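PDB 2P5Z: type VI secretion system component from Escherichia coli O6, which probably forms part of the cell-puncturing device of the type VI secretion system, resembling the phage T4 tail proteins gp27 and gp5. Local coordinates for residues V131-R142 / D171-L179. Residues are numbered along the deposited sequence; the frame is centred on the assembly and turned at random.
Sequences VPQIVEKILRER and DLTFVSRLL
Val135 and Val175 face each other where helix 131-140 packs against residues 171-179 of helix 171-182. The axes of the two segments run nearly antiparallel, at 160°, and come within 10.0 Å. Val131 lies opposite Leu178, and Ile138 opposite Asp171. At the centre, CG1 of Val135 lies 3.9 Å from CG1 of Val175, and the two side chains cross at about a right angle. CG2 of Val135 also reaches CD2 of Leu179, 3.8 Å away. CG1 of Val175 touches both methyls of Val135, while CG2 of Val175 lies 3.8 Å from CG2 of Ile138. Toward the start of helix 131-140, CG1 of Val131 lies 3.7 Å from CB of Leu178. In Ile134, chi1 of -60° sets CG1 beside the backbone N and leaves CG2 anti to it. This CG2 enters the corner between CD1 of Leu178 and CE2 of Phe174. CD1 of Ile138 lies at the edge of the Phe174 ring, near its plane, 4.0 Å from Phe174 CD2. Within its own helix, CG of Leu178 sits over one face of this ring, off-centre toward the rim. Asp171 closes the other end of the contact. Its OD1 lies 3.7 Å from CD1 of Ile138. Across the pair OD2 meets CG of Arg142, not its guanidinium. OD2 is hydrogen-bonded to His143 and OD1 to Gln166. Strand 161-166 packs on Ile134, Ile138 and Phe174, and Phe201 of strand 196-202 on Val135 and Leu179. Both segments lie in the part of the chain related to phage tail baseplate proteins, and the face they share is buried. No hydrogen bond or salt bridge crosses between them. Their cohesion therefore rests on contacts between branched aliphatic groups and one aromatic ring, with the buried acid at the end bonded to residues outside the pair.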
loop_
_atom_site.group_PDB
_atom_site.type_symbol
_atom_site.label_atom_id
_atom_site.label_comp_id
_atom_site.label_asym_id
_atom_site.label_seq_id
_atom_site.Cartn_x
_atom_site.Cartn_y
_atom_site.Cartn_z
ATOM N N VAL A 131 6.211 -6.973 28.792
ATOM C CA VAL A 131 6.763 -6.613 27.473
ATOM C C VAL A 131 8.318 -6.650 27.425
ATOM O O VAL A 131 8.872 -7.328 26.542
ATOM C CB VAL A 131 6.179 -5.282 26.897
ATOM C CG1 VAL A 131 6.973 -4.826 25.656
ATOM C CG2 VAL A 131 4.702 -5.431 26.566
ATOM N N PRO A 132 9.021 -5.969 28.375
ATOM C CA PRO A 132 10.489 -6.095 28.373
ATOM C C PRO A 132 11.046 -7.509 28.452
ATOM O O PRO A 132 12.010 -7.829 27.747
ATOM C CB PRO A 132 10.921 -5.293 29.600
ATOM C CG PRO A 132 9.834 -4.306 29.789
ATOM C CD PRO A 132 8.578 -4.994 29.395
ATOM N N GLN A 133 10.441 -8.353 29.280
ATOM C CA GLN A 133 10.918 -9.728 29.407
ATOM C C GLN A 133 10.755 -10.500 28.094
ATOM O O GLN A 133 11.686 -11.209 27.665
ATOM C CB GLN A 133 10.222 -10.438 30.563
ATOM C CG GLN A 133 10.741 -10.034 31.927
ATOM C CD GLN A 133 9.880 -10.565 33.062
ATOM O OE1 GLN A 133 8.641 -10.536 33.003
ATOM N NE2 GLN A 133 10.534 -11.051 34.107
ATOM N N ILE A 134 9.594 -10.339 27.448
ATOM C CA ILE A 134 9.387 -10.903 26.106
ATOM C C ILE A 134 10.457 -10.403 25.129
ATOM O O ILE A 134 11.084 -11.214 24.420
ATOM C CB ILE A 134 7.959 -10.622 25.559
ATOM C CG1 ILE A 134 6.909 -11.242 26.485
ATOM C CG2 ILE A 134 7.774 -11.222 24.165
ATOM C CD1 ILE A 134 5.464 -10.843 26.204
ATOM N N VAL A 135 10.694 -9.083 25.131
ATOM C CA VAL A 135 11.681 -8.488 24.229
ATOM C C VAL A 135 13.086 -9.042 24.519
ATOM O O VAL A 135 13.772 -9.559 23.614
ATOM C CB VAL A 135 11.622 -6.937 24.244
ATOM C CG1 VAL A 135 12.799 -6.350 23.487
ATOM C CG2 VAL A 135 10.322 -6.459 23.618
ATOM N N GLU A 136 13.480 -9.016 25.787
ATOM C CA GLU A 136 14.727 -9.660 26.186
ATOM C C GLU A 136 14.840 -11.152 25.788
ATOM O O GLU A 136 15.903 -11.602 25.333
ATOM C CB GLU A 136 14.991 -9.472 27.673
ATOM C CG GLU A 136 16.343 -10.007 28.045
ATOM C CD GLU A 136 16.848 -9.520 29.367
ATOM O OE1 GLU A 136 16.276 -8.539 29.896
ATOM O OE2 GLU A 136 17.839 -10.119 29.859
ATOM N N LYS A 137 13.744 -11.899 25.921
ATOM C CA LYS A 137 13.720 -13.292 25.467
ATOM C C LYS A 137 14.009 -13.403 23.994
ATOM O O LYS A 137 14.880 -14.170 23.612
ATOM C CB LYS A 137 12.387 -13.984 25.761
ATOM C CG LYS A 137 12.234 -14.507 27.163
ATOM C CD LYS A 137 10.979 -15.368 27.257
ATOM C CE LYS A 137 11.195 -16.599 28.139
ATOM N NZ LYS A 137 11.659 -17.762 27.299
ATOM N N ILE A 138 13.295 -12.631 23.172
ATOM C CA ILE A 138 13.504 -12.645 21.712
ATOM C C ILE A 138 14.963 -12.325 21.333
ATOM O O ILE A 138 15.566 -13.015 20.493
ATOM C CB ILE A 138 12.566 -11.649 21.028
ATOM C CG1 ILE A 138 11.113 -12.100 21.168
ATOM C CG2 ILE A 138 12.906 -11.501 19.543
ATOM C CD1 ILE A 138 10.557 -12.646 19.890
ATOM N N LEU A 139 15.519 -11.304 21.994
ATOM C CA LEU A 139 16.930 -10.940 21.852
ATOM C C LEU A 139 17.883 -12.075 22.217
ATOM O O LEU A 139 18.733 -12.465 21.391
ATOM C CB LEU A 139 17.253 -9.671 22.659
ATOM C CG LEU A 139 16.599 -8.426 22.028
ATOM C CD1 LEU A 139 16.803 -7.147 22.825
ATOM C CD2 LEU A 139 17.089 -8.256 20.601
ATOM N N ARG A 140 17.710 -12.634 23.418
ATOM C CA ARG A 140 18.621 -13.672 23.912
ATOM C C ARG A 140 18.446 -15.055 23.281
ATOM O O ARG A 140 19.434 -15.711 22.952
ATOM C CB ARG A 140 18.546 -13.783 25.428
ATOM C CG ARG A 140 18.937 -12.507 26.175
ATOM C CD ARG A 140 18.912 -12.798 27.628
ATOM N NE ARG A 140 19.317 -11.711 28.510
ATOM C CZ ARG A 140 20.578 -11.462 28.849
ATOM N NH1 ARG A 140 20.839 -10.470 29.681
ATOM N NH2 ARG A 140 21.577 -12.186 28.346
ATOM N N GLU A 141 17.207 -15.490 23.082
ATOM C CA GLU A 141 16.977 -16.864 22.629
ATOM C C GLU A 141 17.260 -17.076 21.162
ATOM O O GLU A 141 18.224 -17.738 20.809
ATOM C CB GLU A 141 15.586 -17.346 23.031
ATOM C CG GLU A 141 15.419 -17.245 24.527
ATOM C CD GLU A 141 14.037 -17.533 25.027
ATOM O OE1 GLU A 141 13.814 -17.317 26.235
ATOM O OE2 GLU A 141 13.173 -17.975 24.240
ATOM N N ARG A 142 16.453 -16.481 20.301
ATOM C CA ARG A 142 16.621 -16.650 18.864
ATOM C C ARG A 142 17.815 -15.856 18.271
ATOM O O ARG A 142 18.294 -16.149 17.184
ATOM C CB ARG A 142 15.289 -16.296 18.181
ATOM C CG ARG A 142 15.227 -16.482 16.669
ATOM C CD ARG A 142 15.474 -17.916 16.214
ATOM N NE ARG A 142 15.340 -17.995 14.760
ATOM C CZ ARG A 142 16.313 -18.326 13.916
ATOM N NH1 ARG A 142 17.521 -18.656 14.364
ATOM N NH2 ARG A 142 16.064 -18.341 12.612
ATOM N N ASP A 171 10.308 -11.273 13.968
ATOM C CA ASP A 171 10.688 -10.860 15.312
ATOM C C ASP A 171 10.788 -9.349 15.466
ATOM O O ASP A 171 10.361 -8.830 16.491
ATOM C CB ASP A 171 11.990 -11.528 15.758
ATOM C CG ASP A 171 11.834 -13.018 16.031
ATOM O OD1 ASP A 171 10.695 -13.473 16.252
ATOM O OD2 ASP A 171 12.863 -13.734 16.030
ATOM N N LEU A 172 11.301 -8.644 14.446
ATOM C CA LEU A 172 11.442 -7.181 14.524
ATOM C C LEU A 172 10.097 -6.482 14.609
ATOM O O LEU A 172 9.907 -5.617 15.458
ATOM C CB LEU A 172 12.271 -6.601 13.359
ATOM C CG LEU A 172 12.614 -5.094 13.456
ATOM C CD1 LEU A 172 13.225 -4.734 14.818
ATOM C CD2 LEU A 172 13.515 -4.623 12.332
ATOM N N THR A 173 9.164 -6.870 13.748
ATOM C CA THR A 173 7.845 -6.273 13.753
ATOM C C THR A 173 7.165 -6.519 15.096
ATOM O O THR A 173 6.634 -5.570 15.709
ATOM C CB THR A 173 6.994 -6.828 12.625
ATOM O OG1 THR A 173 7.691 -6.656 11.392
ATOM C CG2 THR A 173 5.630 -6.119 12.554
ATOM N N PHE A 174 7.250 -7.770 15.571
ATOM C CA PHE A 174 6.626 -8.174 16.834
ATOM C C PHE A 174 7.129 -7.357 18.014
ATOM O O PHE A 174 6.329 -6.769 18.774
ATOM C CB PHE A 174 6.873 -9.665 17.097
ATOM C CG PHE A 174 6.255 -10.167 18.375
ATOM C CD1 PHE A 174 4.889 -9.998 18.624
ATOM C CD2 PHE A 174 7.032 -10.809 19.326
ATOM C CE1 PHE A 174 4.323 -10.437 19.796
ATOM C CE2 PHE A 174 6.464 -11.272 20.504
ATOM C CZ PHE A 174 5.114 -11.085 20.741
ATOM N N VAL A 175 8.454 -7.308 18.141
ATOM C CA VAL A 175 9.108 -6.571 19.212
ATOM C C VAL A 175 8.764 -5.084 19.170
ATOM O O VAL A 175 8.392 -4.500 20.198
ATOM C CB VAL A 175 10.636 -6.804 19.187
ATOM C CG1 VAL A 175 11.372 -5.732 19.961
ATOM C CG2 VAL A 175 10.967 -8.201 19.759
ATOM N N SER A 176 8.821 -4.498 17.971
ATOM C CA SER A 176 8.593 -3.067 17.799
ATOM C C SER A 176 7.151 -2.719 18.115
ATOM O O SER A 176 6.896 -1.709 18.782
ATOM C CB SER A 176 8.957 -2.620 16.385
ATOM O OG SER A 176 10.270 -3.038 16.036
ATOM N N ARG A 177 6.219 -3.574 17.675
ATOM C CA ARG A 177 4.803 -3.419 18.017
ATOM C C ARG A 177 4.565 -3.421 19.531
ATOM O O ARG A 177 3.888 -2.524 20.053
ATOM C CB ARG A 177 3.957 -4.499 17.358
ATOM C CG ARG A 177 2.487 -4.371 17.698
ATOM C CD ARG A 177 1.569 -5.242 16.831
ATOM N NE ARG A 177 1.785 -6.685 16.973
ATOM C CZ ARG A 177 1.400 -7.425 18.022
ATOM N NH1 ARG A 177 0.781 -6.873 19.068
ATOM N NH2 ARG A 177 1.646 -8.731 18.023
ATOM N N LEU A 178 5.160 -4.390 20.234
ATOM C CA LEU A 178 4.982 -4.483 21.684
ATOM C C LEU A 178 5.524 -3.268 22.403
ATOM O O LEU A 178 4.849 -2.721 23.284
ATOM C CB LEU A 178 5.638 -5.740 22.279
ATOM C CG LEU A 178 5.203 -7.185 21.986
ATOM C CD1 LEU A 178 5.847 -8.087 22.993
ATOM C CD2 LEU A 178 3.701 -7.389 21.986
ATOM N N LEU A 179 6.737 -2.848 22.032
ATOM C CA LEU A 179 7.334 -1.651 22.619
ATOM C C LEU A 179 6.523 -0.394 22.305
ATOM O O LEU A 179 6.328 0.457 23.174
ATOM C CB LEU A 179 8.751 -1.475 22.133
ATOM C CG LEU A 179 9.738 -2.590 22.475
ATOM C CD1 LEU A 179 11.017 -2.325 21.711
ATOM C CD2 LEU A 179 10.007 -2.677 23.972
#